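PDB 3UMC: haloacid dehalogenase from Pseudomonas aeruginosa, which probably hydrolyses the carbon-halogen bond of L-2-haloacids, releasing halide. Local coordinates for residues A[30-35]-A[196-201]; A[80-85]-A[170-175]; A[214-219]-A[241-246]. All coordinates share one frame; numbering follows the deposited sequence.

Interaction 1: residues A[30-35]-A[196-201]; sequences FGTLVD and CAAHNY
The imidazole of H199 meets the backbone of the 30-35 loop edge-on: F30 O lies in the ring plane, 3.3 Å from CE1, a close carbon-oxygen approach at the edge. One face of the same ring is flanked by A198 CB, which stands above the plane but displaced toward the rim. T32 OG1 approaches the ring obliquely, 3.8 Å from H199 CE1. The neighbouring ring nitrogen, H199 NE2, is hydrogen-bonded to E221 OE1, which restrains the rotation of the ring.

The polar centre of the contact is T32. T32 OG1 accepts a hydrogen bond from A198 N at 2.8 Å, with an N-H...O angle of 154°, and is also bonded to D28 OD2, two partners for one buried hydroxyl. The run from D28 to T32 matches the DxxxT signature of HAD motif I, the loop that leaves strand 24-27; the opposing segment leaves the neighbouring parallel strand 193-197, and the contact therefore joins two strand ends of the Rossmann-like core. With CG2 anti to the backbone N of T32 (chi1 -61° for OG1), the methyl rests 3.8 Å from A197 CA while OG1 takes up the bond to A198. A198 CB points toward the loop and reaches T32 CA at 3.8 Å. G31, at positive phi, turns the chain beside the imidazole, and its O is held by W122 NE1.

Interaction 2: residues A[80-85]-A[170-175]; sequences APWQHL and GHYKPD
W82, from a loop of the helical region inserted between strands 24-27 and 137-140, stacks on Y172 of the loop before helix 176-186, a pairing that bridges the cap and core of the HAD architecture. The two rings form an offset stack: the centroid of the W82 six-membered ring lies 4.6 Å from that of Y172, with the planes tilted by 19°. W82 CH2 is over the face of Y172 near its rim, 3.4 Å from CZ. On the opposite face of the indole sits G170, whose CA makes a CH-pi contact 4.0 Å from the centroid of the W82 six-membered ring. The indole is thus sandwiched, and having CG anti to the W82 backbone N (chi1 176°) is what extends it between the two.

Y172 is pinned at its far end as well. Y172 OH donates to Q83 O at 2.7 Å, in the carbonyl plane and on a lone pair, which sets the direction of the phenol. Within the 170-175 loop, H171 ND1 donates to D175 OD2 at 2.8 Å, and D175 has a second partner in R76. H84 packs against D187 of the second subunit. The sequence YKPD, with its cis peptide before P174 and K173 salt-bridged to D28 and D202, is consistent with HAD motif III.

Interaction 3: residues A[214-219]-A[241-246]; sequences AFIARP and SDLLDL
I216 directs its longer branch at the start of helix 243-251 because CG1 stands anti to its own carbonyl carbon (chi1 -61°) and the chain then runs on extended to CD1. I216 CD1 reaches the backbone carbon D242 C at 3.5 Å and L243 CD1 at 3.6 Å, the side chains of I216 and L243 crossing at about a right angle. The shorter branch, CG2, lies beside the backbone of S241 and D242. R218 is bent at chi2 (-54°), and this fold-back lays the guanidinium over I216, with CG2 of I216 above the centre of the plane. R218 NH2 is also 3.5 Å from L243 CD1, so apolar groups border a charged one whose polar needs are met elsewhere: NH1 forms a salt bridge with D124, and NE is bonded to T32 O. D124 also accepts from L243 N, so one carboxylate links the arginine to the first turn of the helix.

Deeper along the strand, A214 CB meets L246 CD1 at 3.8 Å, one turn on from L243. L246 also touches C196, L238 and A240, placing it over three neighbouring strands of the sheet.

The helix start is organised by D242, the N-cap residue, whose OD1 accepts from D245 N at 3.0 Å in a nearly straight bond (173°) arriving from above the carboxylate plane; the bond from L244 N is weak. Just before it, S241 N donates to D245 OD2 at 3.1 Å. A water donates to both A217 O and S241 O, bridging the two segments beside the apolar contact. Helix 243-251, following strand 238-240 and packing back on the parallel strand 212-216, covers one face of the parallel sheet, in keeping with the Rossmann-like alpha/beta core of HAD hydrolases.

In the fold
From the N terminus, the chain leaves strand 24-27 through the 30-35 loop, which interaction 1 later joins to 196-201, closing a loop of 160 residues. Interaction 2 is nested inside that loop: it ties the 80-85 link between cap helices to the turn after helix 166-169. The two touch where F30 CE2 packs on L85 CD2, 3.6 Å away, although their centres are about 19 Å apart. Interaction 3 opens after interaction 1 has closed and spans a short loop, joining strand 212-216 to the last helix. It adjoins interaction 1 through the pairing of strands 193-197 and 212-216, but lies across the chain's centre from interaction 2, with nearest atoms about 10 Å apart.

Interaction 1: residues A[30-35]-A[196-201]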
ATOM      1  N   PHE A  30      -2.097  -6.943 -14.223  1.00 12.72           N
ATOM      2  CA  PHE A  30      -2.167  -7.024 -15.680  1.00 13.87           C
ATOM      3  C   PHE A  30      -2.727  -8.326 -16.177  1.00 12.90           C
ATOM      4  O   PHE A  30      -2.221  -9.382 -15.855  1.00 13.57           O
ATOM      5  CB  PHE A  30      -0.794  -6.791 -16.338  1.00 15.64           C
ATOM      6  CG  PHE A  30      -0.291  -5.382 -16.177  1.00 18.06           C
ATOM      7  CD1 PHE A  30      -1.135  -4.351 -15.943  1.00 25.06           C
ATOM      8  CD2 PHE A  30       1.020  -5.097 -16.259  1.00 30.52           C
ATOM      9  CE1 PHE A  30      -0.651  -3.071 -15.794  1.00 29.69           C
ATOM     10  CE2 PHE A  30       1.486  -3.776 -16.141  1.00 30.64           C
ATOM     11  CZ  PHE A  30       0.651  -2.797 -15.918  1.00 27.23           C
ATOM     12  N   GLY A  31      -3.798  -8.235 -16.947  1.00 11.62           N
ATOM     13  CA  GLY A  31      -4.458  -9.401 -17.482  1.00 12.28           C
ATOM     14  C   GLY A  31      -5.407 -10.016 -16.480  1.00 11.36           C
ATOM     15  O   GLY A  31      -6.561 -10.261 -16.775  1.00 12.80           O
ATOM     16  N   THR A  32      -4.924 -10.325 -15.292  1.00 11.24           N
ATOM     17  CA  THR A  32      -5.800 -10.921 -14.269  1.00  9.84           C
ATOM     18  C   THR A  32      -7.018 -10.042 -13.906  1.00  9.76           C
ATOM     19  O   THR A  32      -8.080 -10.529 -13.779  1.00 11.67           O
ATOM     20  CB  THR A  32      -4.997 -11.242 -13.010  1.00  8.95           C
ATOM     21  OG1 THR A  32      -3.979 -12.183 -13.341  1.00  8.54           O
ATOM     22  CG2 THR A  32      -5.916 -11.835 -11.914  1.00  7.97           C
ATOM     23  N   LEU A  33      -6.822  -8.748 -13.714  1.00 10.42           N
ATOM     24  CA  LEU A  33      -7.849  -7.833 -13.261  1.00 10.02           C
ATOM     25  C   LEU A  33      -8.198  -6.799 -14.331  1.00 11.33           C
ATOM     26  O   LEU A  33      -9.318  -6.337 -14.338  1.00 11.49           O
ATOM     27  CB  LEU A  33      -7.332  -7.115 -12.016  1.00 10.85           C
ATOM     28  CG  LEU A  33      -7.055  -7.961 -10.724  1.00  9.31           C
ATOM     29  CD1 LEU A  33      -6.740  -7.042  -9.521  1.00  7.57           C
ATOM     30  CD2 LEU A  33      -8.222  -8.792 -10.307  1.00  4.14           C
ATOM     31  N   VAL A  34      -7.248  -6.421 -15.208  1.00 11.66           N
ATOM     32  CA  VAL A  34      -7.457  -5.341 -16.198  1.00 12.03           C
ATOM     33  C   VAL A  34      -7.017  -5.778 -17.577  1.00 13.37           C
ATOM     34  O   VAL A  34      -6.089  -6.584 -17.759  1.00 14.45           O
ATOM     35  CB  VAL A  34      -6.703  -4.019 -15.830  1.00 11.75           C
ATOM     36  CG1 VAL A  34      -7.238  -3.406 -14.480  1.00 13.01           C
ATOM     37  CG2 VAL A  34      -5.203  -4.264 -15.783  1.00 10.00           C
ATOM     38  N   ASP A  35      -7.740  -5.290 -18.561  1.00 14.61           N
ATOM     39  CA  ASP A  35      -7.520  -5.641 -19.964  1.00 14.76           C
ATOM     40  C   ASP A  35      -6.611  -4.609 -20.558  1.00 16.81           C
ATOM     41  O   ASP A  35      -7.070  -3.601 -21.119  1.00 19.24           O
ATOM     42  CB  ASP A  35      -8.871  -5.643 -20.677  1.00 15.05           C
ATOM     43  CG  ASP A  35      -8.793  -6.003 -22.166  1.00 15.96           C
ATOM     44  OD1 ASP A  35      -7.690  -6.301 -22.727  1.00 11.86           O
ATOM     45  OD2 ASP A  35      -9.902  -5.933 -22.725  1.00 17.56           O
ATOM     46  N   CYS A 196      -4.140 -14.875  -6.318  1.00 10.74           N
ATOM     47  CA  CYS A 196      -5.091 -15.008  -7.431  1.00 10.33           C
ATOM     48  C   CYS A 196      -4.474 -14.465  -8.694  1.00 10.49           C
ATOM     49  O   CYS A 196      -4.049 -13.314  -8.735  1.00 11.55           O
ATOM     50  CB  CYS A 196      -6.370 -14.265  -7.064  1.00 12.26           C
ATOM     51  SG  CYS A 196      -7.613 -14.197  -8.380  1.00 12.82           S
ATOM     52  N   ALA A 197      -4.438 -15.273  -9.740  1.00  9.62           N
ATOM     53  CA  ALA A 197      -3.853 -14.872 -11.024  1.00  9.88           C
ATOM     54  C   ALA A 197      -4.480 -15.556 -12.203  1.00  8.45           C
ATOM     55  O   ALA A 197      -5.001 -16.622 -12.092  1.00  8.99           O
ATOM     56  CB  ALA A 197      -2.316 -15.200 -11.066  1.00  9.52           C
ATOM     57  N   ALA A 198      -4.326 -14.952 -13.368  1.00  9.21           N
ATOM     58  CA  ALA A 198      -4.721 -15.556 -14.638  1.00  8.95           C
ATOM     59  C   ALA A 198      -3.585 -16.316 -15.308  1.00  9.11           C
ATOM     60  O   ALA A 198      -3.718 -16.814 -16.446  1.00  7.80           O
ATOM     61  CB  ALA A 198      -5.234 -14.457 -15.567  1.00  6.41           C
ATOM     62  N   HIS A 199      -2.428 -16.394 -14.665  1.00 10.45           N
ATOM     63  CA  HIS A 199      -1.234 -16.948 -15.365  1.00  9.84           C
ATOM     64  C   HIS A 199      -0.656 -18.083 -14.508  1.00 11.36           C
ATOM     65  O   HIS A 199      -0.377 -17.911 -13.269  1.00 11.97           O
ATOM     66  CB  HIS A 199      -0.227 -15.833 -15.735  1.00 12.07           C
ATOM     67  CG  HIS A 199      -0.865 -14.604 -16.306  1.00 11.82           C
ATOM     68  ND1 HIS A 199      -0.966 -13.414 -15.611  1.00 10.64           N
ATOM     69  CD2 HIS A 199      -1.589 -14.444 -17.421  1.00 12.34           C
ATOM     70  CE1 HIS A 199      -1.637 -12.550 -16.335  1.00 14.34           C
ATOM     71  NE2 HIS A 199      -2.011 -13.149 -17.453  1.00 11.27           N
ATOM     72  N   ASN A 200      -0.586 -19.267 -15.097  1.00  9.52           N
ATOM     73  CA  ASN A 200      -0.151 -20.444 -14.330  1.00 10.92           C
ATOM     74  C   ASN A 200       1.275 -20.311 -13.797  1.00 13.43           C
ATOM     75  O   ASN A 200       1.529 -20.885 -12.757  1.00 12.63           O
ATOM     76  CB  ASN A 200      -0.223 -21.724 -15.176  1.00 11.36           C
ATOM     77  CG  ASN A 200      -1.670 -22.224 -15.357  1.00  8.49           C
ATOM     78  OD1 ASN A 200      -2.234 -22.908 -14.505  1.00 10.97           O
ATOM     79  ND2 ASN A 200      -2.248 -21.903 -16.494  1.00 12.54           N
ATOM     80  N   TYR A 201       2.181 -19.576 -14.505  1.00 14.23           N
ATOM     81  CA  TYR A 201       3.569 -19.466 -14.069  1.00 15.45           C
ATOM     82  C   TYR A 201       3.640 -18.788 -12.699  1.00 15.24           C
ATOM     83  O   TYR A 201       4.460 -19.115 -11.871  1.00 14.39           O
ATOM     84  CB  TYR A 201       4.464 -18.703 -15.091  1.00 15.41           C
ATOM     85  CG  TYR A 201       4.474 -17.233 -14.795  1.00 16.85           C
ATOM     86  CD1 TYR A 201       5.396 -16.706 -13.903  1.00 17.73           C
ATOM     87  CD2 TYR A 201       3.468 -16.370 -15.313  1.00 19.96           C
ATOM     88  CE1 TYR A 201       5.362 -15.328 -13.553  1.00 20.55           C
ATOM     89  CE2 TYR A 201       3.440 -15.011 -14.992  1.00 18.41           C
ATOM     90  CZ  TYR A 201       4.385 -14.499 -14.104  1.00 22.65           C
ATOM     91  OH  TYR A 201       4.382 -13.167 -13.729  1.00 26.24           O
TER

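Interaction 2: residues A[80-85]-A[170-175]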
ATOM      1  N   ALA A  80      22.053  -6.699 -16.039  1.00 56.15           N
ATOM      2  CA  ALA A  80      21.885  -5.249 -16.052  1.00 55.21           C
ATOM      3  C   ALA A  80      21.340  -4.796 -14.704  1.00 53.95           C
ATOM      4  O   ALA A  80      20.782  -5.606 -13.973  1.00 54.19           O
ATOM      5  CB  ALA A  80      20.935  -4.837 -17.167  1.00 55.08           C
ATOM      6  N   PRO A  81      21.481  -3.495 -14.381  1.00 52.25           N
ATOM      7  CA  PRO A  81      21.023  -3.018 -13.063  1.00 50.50           C
ATOM      8  C   PRO A  81      19.500  -2.814 -13.019  1.00 48.22           C
ATOM      9  O   PRO A  81      18.855  -2.788 -14.074  1.00 47.96           O
ATOM     10  CB  PRO A  81      21.749  -1.673 -12.905  1.00 50.42           C
ATOM     11  CG  PRO A  81      21.866  -1.166 -14.304  1.00 52.20           C
ATOM     12  CD  PRO A  81      21.902  -2.381 -15.249  1.00 52.32           C
ATOM     13  N   TRP A  82      18.971  -2.630 -11.798  1.00 45.14           N
ATOM     14  CA  TRP A  82      17.544  -2.492 -11.549  1.00 41.66           C
ATOM     15  C   TRP A  82      16.957  -1.325 -12.344  1.00 40.30           C
ATOM     16  O   TRP A  82      17.452  -0.201 -12.287  1.00 40.51           O
ATOM     17  CB  TRP A  82      17.221  -2.298 -10.030  1.00 41.03           C
ATOM     18  CG  TRP A  82      15.730  -2.066  -9.832  1.00 35.55           C
ATOM     19  CD1 TRP A  82      15.100  -0.868  -9.672  1.00 33.60           C
ATOM     20  CD2 TRP A  82      14.695  -3.063  -9.899  1.00 28.01           C
ATOM     21  NE1 TRP A  82      13.722  -1.060  -9.599  1.00 33.97           N
ATOM     22  CE2 TRP A  82      13.455  -2.400  -9.736  1.00 28.04           C
ATOM     23  CE3 TRP A  82      14.699  -4.438 -10.102  1.00 26.18           C
ATOM     24  CZ2 TRP A  82      12.235  -3.064  -9.763  1.00 24.98           C
ATOM     25  CZ3 TRP A  82      13.458  -5.118 -10.105  1.00 29.36           C
ATOM     26  CH2 TRP A  82      12.244  -4.412  -9.937  1.00 24.05           C
ATOM     27  N   GLN A  83      15.906  -1.608 -13.097  1.00 37.58           N
ATOM     28  CA  GLN A  83      15.011  -0.578 -13.614  1.00 36.55           C
ATOM     29  C   GLN A  83      13.585  -1.031 -13.306  1.00 34.83           C
ATOM     30  O   GLN A  83      13.287  -2.227 -13.315  1.00 33.21           O
ATOM     31  CB  GLN A  83      15.190  -0.382 -15.125  1.00 36.18           C
ATOM     32  CG  GLN A  83      16.495   0.352 -15.510  1.00 40.72           C
ATOM     33  CD  GLN A  83      16.582   0.689 -17.022  1.00 44.37           C
ATOM     34  OE1 GLN A  83      16.877  -0.187 -17.844  1.00 46.96           O
ATOM     35  NE2 GLN A  83      16.306   1.956 -17.380  1.00 44.98           N
ATOM     36  N   HIS A  84      12.720  -0.083 -13.010  1.00 33.23           N
ATOM     37  CA  HIS A  84      11.351  -0.446 -12.741  1.00 32.34           C
ATOM     38  C   HIS A  84      10.552  -0.494 -14.044  1.00 31.42           C
ATOM     39  O   HIS A  84      11.060  -0.073 -15.108  1.00 30.65           O
ATOM     40  CB  HIS A  84      10.708   0.417 -11.631  1.00 32.25           C
ATOM     41  CG  HIS A  84      10.649   1.886 -11.898  1.00 32.76           C
ATOM     42  ND1 HIS A  84      10.236   2.414 -13.098  1.00 33.22           N
ATOM     43  CD2 HIS A  84      10.887   2.944 -11.077  1.00 34.57           C
ATOM     44  CE1 HIS A  84      10.261   3.736 -13.020  1.00 38.78           C
ATOM     45  NE2 HIS A  84      10.650   4.082 -11.802  1.00 36.52           N
ATOM     46  N   LEU A  85       9.308  -0.988 -13.964  1.00 29.29           N
ATOM     47  CA  LEU A  85       8.555  -1.312 -15.171  1.00 27.77           C
ATOM     48  C   LEU A  85       8.279  -0.101 -16.045  1.00 28.44           C
ATOM     49  O   LEU A  85       8.328  -0.234 -17.270  1.00 27.58           O
ATOM     50  CB  LEU A  85       7.265  -2.060 -14.847  1.00 26.63           C
ATOM     51  CG  LEU A  85       6.497  -2.642 -16.032  1.00 25.30           C
ATOM     52  CD1 LEU A  85       7.301  -3.770 -16.632  1.00 21.93           C
ATOM     53  CD2 LEU A  85       5.035  -3.146 -15.667  1.00 24.69           C
ATOM     54  N   GLY A 170      12.844  -5.099  -5.209  1.00 20.51           N
ATOM     55  CA  GLY A 170      13.951  -5.149  -6.157  1.00 20.36           C
ATOM     56  C   GLY A 170      14.024  -6.432  -6.939  1.00 21.17           C
ATOM     57  O   GLY A 170      15.126  -6.818  -7.375  1.00 21.68           O
ATOM     58  N   HIS A 171      12.861  -7.107  -7.121  1.00 20.61           N
ATOM     59  CA  HIS A 171      12.771  -8.341  -7.897  1.00 20.07           C
ATOM     60  C   HIS A 171      11.479  -8.345  -8.724  1.00 20.45           C
ATOM     61  O   HIS A 171      10.458  -7.780  -8.291  1.00 20.35           O
ATOM     62  CB  HIS A 171      12.776  -9.528  -6.953  1.00 19.82           C
ATOM     63  CG  HIS A 171      14.128  -9.881  -6.412  1.00 21.78           C
ATOM     64  ND1 HIS A 171      14.984 -10.761  -7.053  1.00 20.93           N
ATOM     65  CD2 HIS A 171      14.753  -9.517  -5.262  1.00 22.51           C
ATOM     66  CE1 HIS A 171      16.076 -10.915  -6.324  1.00 21.84           C
ATOM     67  NE2 HIS A 171      15.953 -10.189  -5.228  1.00 22.08           N
ATOM     68  N   TYR A 172      11.513  -8.964  -9.908  1.00 20.51           N
ATOM     69  CA  TYR A 172      10.320  -9.223 -10.705  1.00 20.18           C
ATOM     70  C   TYR A 172       9.880 -10.649 -10.467  1.00 19.67           C
ATOM     71  O   TYR A 172      10.714 -11.545 -10.267  1.00 20.75           O
ATOM     72  CB  TYR A 172      10.566  -9.024 -12.206  1.00 20.44           C
ATOM     73  CG  TYR A 172      10.718  -7.568 -12.552  1.00 23.84           C
ATOM     74  CD1 TYR A 172       9.615  -6.731 -12.490  1.00 18.49           C
ATOM     75  CD2 TYR A 172      11.971  -7.001 -12.853  1.00 21.68           C
ATOM     76  CE1 TYR A 172       9.716  -5.435 -12.766  1.00 19.40           C
ATOM     77  CE2 TYR A 172      12.067  -5.642 -13.124  1.00 22.16           C
ATOM     78  CZ  TYR A 172      10.932  -4.884 -13.080  1.00 19.17           C
ATOM     79  OH  TYR A 172      10.906  -3.554 -13.327  1.00 18.10           O
ATOM     80  N   LYS A 173       8.566 -10.864 -10.506  1.00 17.72           N
ATOM     81  CA  LYS A 173       8.000 -12.198 -10.369  1.00 16.56           C
ATOM     82  C   LYS A 173       8.557 -12.985 -11.547  1.00 16.66           C
ATOM     83  O   LYS A 173       8.826 -12.398 -12.585  1.00 14.38           O
ATOM     84  CB  LYS A 173       6.483 -12.157 -10.467  1.00 15.86           C
ATOM     85  CG  LYS A 173       5.795 -11.395  -9.357  1.00 16.74           C
ATOM     86  CD  LYS A 173       4.249 -11.612  -9.300  1.00 17.34           C
ATOM     87  CE  LYS A 173       3.549 -10.957 -10.455  1.00 16.90           C
ATOM     88  NZ  LYS A 173       2.072 -11.162 -10.419  1.00 16.50           N
ATOM     89  N   PRO A 174       8.727 -14.296 -11.407  1.00 16.21           N
ATOM     90  CA  PRO A 174       8.471 -15.104 -10.287  1.00 17.52           C
ATOM     91  C   PRO A 174       9.695 -15.273  -9.311  1.00 18.01           C
ATOM     92  O   PRO A 174       9.764 -16.274  -8.643  1.00 18.54           O
ATOM     93  CB  PRO A 174       8.123 -16.440 -10.941  1.00 17.66           C
ATOM     94  CG  PRO A 174       9.228 -16.526 -12.064  1.00 17.71           C
ATOM     95  CD  PRO A 174       9.195 -15.099 -12.567  1.00 18.65           C
ATOM     96  N   ASP A 175      10.597 -14.300  -9.171  1.00 18.76           N
ATOM     97  CA  ASP A 175      11.622 -14.433  -8.129  1.00 18.86           C
ATOM     98  C   ASP A 175      10.875 -14.625  -6.833  1.00 19.34           C
ATOM     99  O   ASP A 175       9.832 -13.961  -6.580  1.00 20.42           O
ATOM    100  CB  ASP A 175      12.495 -13.195  -8.016  1.00 19.15           C
ATOM    101  CG  ASP A 175      13.394 -13.007  -9.210  1.00 20.15           C
ATOM    102  OD1 ASP A 175      13.448 -13.971 -10.019  1.00 22.97           O
ATOM    103  OD2 ASP A 175      14.011 -11.890  -9.370  1.00 25.86           O
TER

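Interaction 3: residues A[214-219]-A[241-246]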
ATOM      1  N   ALA A 214      -5.431 -19.379  -6.500  1.00 11.23           N
ATOM      2  CA  ALA A 214      -6.733 -19.268  -7.210  1.00 10.60           C
ATOM      3  C   ALA A 214      -6.482 -18.792  -8.615  1.00  9.52           C
ATOM      4  O   ALA A 214      -5.795 -17.799  -8.825  1.00  9.85           O
ATOM      5  CB  ALA A 214      -7.677 -18.322  -6.462  1.00 10.35           C
ATOM      6  N   PHE A 215      -6.951 -19.573  -9.569  1.00  9.38           N
ATOM      7  CA  PHE A 215      -6.781 -19.327 -10.990  1.00 10.39           C
ATOM      8  C   PHE A 215      -8.108 -18.816 -11.593  1.00 10.51           C
ATOM      9  O   PHE A 215      -9.165 -19.412 -11.426  1.00  9.58           O
ATOM     10  CB  PHE A 215      -6.409 -20.622 -11.706  1.00  8.24           C
ATOM     11  CG  PHE A 215      -6.327 -20.497 -13.193  1.00  9.76           C
ATOM     12  CD1 PHE A 215      -5.277 -19.878 -13.783  1.00  9.23           C
ATOM     13  CD2 PHE A 215      -7.262 -21.099 -14.021  1.00  9.70           C
ATOM     14  CE1 PHE A 215      -5.204 -19.767 -15.174  1.00 10.88           C
ATOM     15  CE2 PHE A 215      -7.159 -21.003 -15.388  1.00 10.18           C
ATOM     16  CZ  PHE A 215      -6.154 -20.349 -15.947  1.00 13.23           C
ATOM     17  N   ILE A 216      -8.023 -17.727 -12.336  1.00 11.69           N
ATOM     18  CA  ILE A 216      -9.177 -17.220 -13.139  1.00 10.84           C
ATOM     19  C   ILE A 216      -8.714 -17.077 -14.566  1.00 10.67           C
ATOM     20  O   ILE A 216      -7.877 -16.269 -14.822  1.00 10.79           O
ATOM     21  CB  ILE A 216      -9.619 -15.873 -12.612  1.00 10.15           C
ATOM     22  CG1 ILE A 216     -10.076 -16.042 -11.157  1.00 14.74           C
ATOM     23  CG2 ILE A 216     -10.833 -15.292 -13.402  1.00 10.03           C
ATOM     24  CD1 ILE A 216     -10.868 -14.850 -10.578  1.00 14.38           C
ATOM     25  N   ALA A 217      -9.266 -17.842 -15.496  1.00 10.50           N
ATOM     26  CA  ALA A 217      -8.896 -17.722 -16.873  1.00 10.87           C
ATOM     27  C   ALA A 217      -9.315 -16.400 -17.459  1.00 10.97           C
ATOM     28  O   ALA A 217     -10.401 -15.970 -17.229  1.00 11.80           O
ATOM     29  CB  ALA A 217      -9.493 -18.963 -17.726  1.00 11.23           C
ATOM     30  N   ARG A 218      -8.461 -15.784 -18.274  1.00 12.63           N
ATOM     31  CA  ARG A 218      -8.792 -14.564 -19.010  1.00 13.10           C
ATOM     32  C   ARG A 218      -8.445 -14.834 -20.464  1.00 14.42           C
ATOM     33  O   ARG A 218      -7.422 -14.348 -20.958  1.00 14.46           O
ATOM     34  CB  ARG A 218      -7.971 -13.384 -18.514  1.00 13.10           C
ATOM     35  CG  ARG A 218      -8.219 -12.981 -17.095  1.00 13.19           C
ATOM     36  CD  ARG A 218      -9.721 -12.700 -16.818  1.00 12.96           C
ATOM     37  NE  ARG A 218      -9.947 -12.046 -15.542  1.00 16.50           N
ATOM     38  CZ  ARG A 218     -11.137 -11.641 -15.064  1.00 14.80           C
ATOM     39  NH1 ARG A 218     -12.276 -11.914 -15.696  1.00 11.18           N
ATOM     40  NH2 ARG A 218     -11.186 -11.033 -13.895  1.00 12.38           N
ATOM     41  N   PRO A 219      -9.295 -15.614 -21.159  1.00 16.56           N
ATOM     42  CA  PRO A 219      -8.931 -16.086 -22.503  1.00 18.01           C
ATOM     43  C   PRO A 219      -8.831 -14.998 -23.587  1.00 19.61           C
ATOM     44  O   PRO A 219      -8.343 -15.307 -24.628  1.00 20.80           O
ATOM     45  CB  PRO A 219     -10.010 -17.115 -22.841  1.00 18.68           C
ATOM     46  CG  PRO A 219     -11.293 -16.680 -22.045  1.00 18.45           C
ATOM     47  CD  PRO A 219     -10.635 -16.084 -20.715  1.00 17.15           C
ATOM     48  N   SER A 241     -14.503 -18.772 -12.323  1.00 14.98           N
ATOM     49  CA  SER A 241     -14.825 -18.187 -13.622  1.00 14.09           C
ATOM     50  C   SER A 241     -14.589 -16.704 -13.609  1.00 13.10           C
ATOM     51  O   SER A 241     -14.286 -16.119 -14.624  1.00 13.80           O
ATOM     52  CB  SER A 241     -16.315 -18.499 -13.956  1.00 15.23           C
ATOM     53  OG  SER A 241     -17.157 -17.987 -12.931  1.00 18.05           O
ATOM     54  N   ASP A 242     -14.697 -16.072 -12.454  1.00 12.76           N
ATOM     55  CA  ASP A 242     -14.463 -14.679 -12.340  1.00 13.09           C
ATOM     56  C   ASP A 242     -14.361 -14.315 -10.826  1.00 12.66           C
ATOM     57  O   ASP A 242     -14.487 -15.164  -9.980  1.00 14.31           O
ATOM     58  CB  ASP A 242     -15.577 -13.920 -13.050  1.00 14.67           C
ATOM     59  CG  ASP A 242     -16.931 -14.230 -12.459  1.00 15.80           C
ATOM     60  OD1 ASP A 242     -17.153 -13.918 -11.257  1.00 18.32           O
ATOM     61  OD2 ASP A 242     -17.697 -14.849 -13.179  1.00 20.01           O
ATOM     62  N   LEU A 243     -14.083 -13.069 -10.468  1.00 13.73           N
ATOM     63  CA  LEU A 243     -13.850 -12.748  -9.057  1.00 12.73           C
ATOM     64  C   LEU A 243     -15.014 -12.877  -8.168  1.00 13.69           C
ATOM     65  O   LEU A 243     -14.832 -13.056  -6.942  1.00 13.52           O
ATOM     66  CB  LEU A 243     -13.293 -11.348  -8.857  1.00 12.67           C
ATOM     67  CG  LEU A 243     -11.785 -11.151  -8.949  1.00 13.56           C
ATOM     68  CD1 LEU A 243     -11.298 -11.235 -10.380  1.00 13.07           C
ATOM     69  CD2 LEU A 243     -11.431  -9.778  -8.381  1.00 12.22           C
ATOM     70  N   LEU A 244     -16.235 -12.726  -8.703  1.00 14.55           N
ATOM     71  CA  LEU A 244     -17.413 -12.885  -7.829  1.00 14.10           C
ATOM     72  C   LEU A 244     -17.638 -14.361  -7.557  1.00 13.51           C
ATOM     73  O   LEU A 244     -18.004 -14.747  -6.448  1.00 10.27           O
ATOM     74  CB  LEU A 244     -18.711 -12.270  -8.453  1.00 14.73           C
ATOM     75  CG  LEU A 244     -18.890 -10.780  -8.225  1.00 16.77           C
ATOM     76  CD1 LEU A 244     -20.046 -10.189  -9.166  1.00 19.15           C
ATOM     77  CD2 LEU A 244     -19.122 -10.420  -6.687  1.00 13.32           C
ATOM     78  N   ASP A 245     -17.434 -15.179  -8.586  1.00 13.68           N
ATOM     79  CA  ASP A 245     -17.438 -16.627  -8.407  1.00 14.14           C
ATOM     80  C   ASP A 245     -16.344 -17.111  -7.432  1.00 14.12           C
ATOM     81  O   ASP A 245     -16.568 -18.033  -6.675  1.00 14.40           O
ATOM     82  CB  ASP A 245     -17.341 -17.324  -9.754  1.00 13.80           C
ATOM     83  CG  ASP A 245     -17.436 -18.847  -9.642  1.00 18.39           C
ATOM     84  OD1 ASP A 245     -18.481 -19.338  -9.149  1.00 19.81           O
ATOM     85  OD2 ASP A 245     -16.439 -19.550 -10.034  1.00 20.56           O
ATOM     86  N   LEU A 246     -15.195 -16.437  -7.400  1.00 15.71           N
ATOM     87  CA  LEU A 246     -14.151 -16.702  -6.375  1.00 15.04           C
ATOM     88  C   LEU A 246     -14.721 -16.372  -5.001  1.00 16.31           C
ATOM     89  O   LEU A 246     -14.634 -17.186  -4.079  1.00 13.63           O
ATOM     90  CB  LEU A 246     -12.857 -15.910  -6.637  1.00 14.95           C
ATOM     91  CG  LEU A 246     -11.712 -16.064  -5.619  1.00 15.65           C
ATOM     92  CD1 LEU A 246     -11.299 -17.529  -5.511  1.00 15.38           C
ATOM     93  CD2 LEU A 246     -10.510 -15.171  -5.941  1.00 11.08           C
TER
HETATM   94  O   HOH W   1     -12.911 -17.058 -16.586  1.00 22.54           O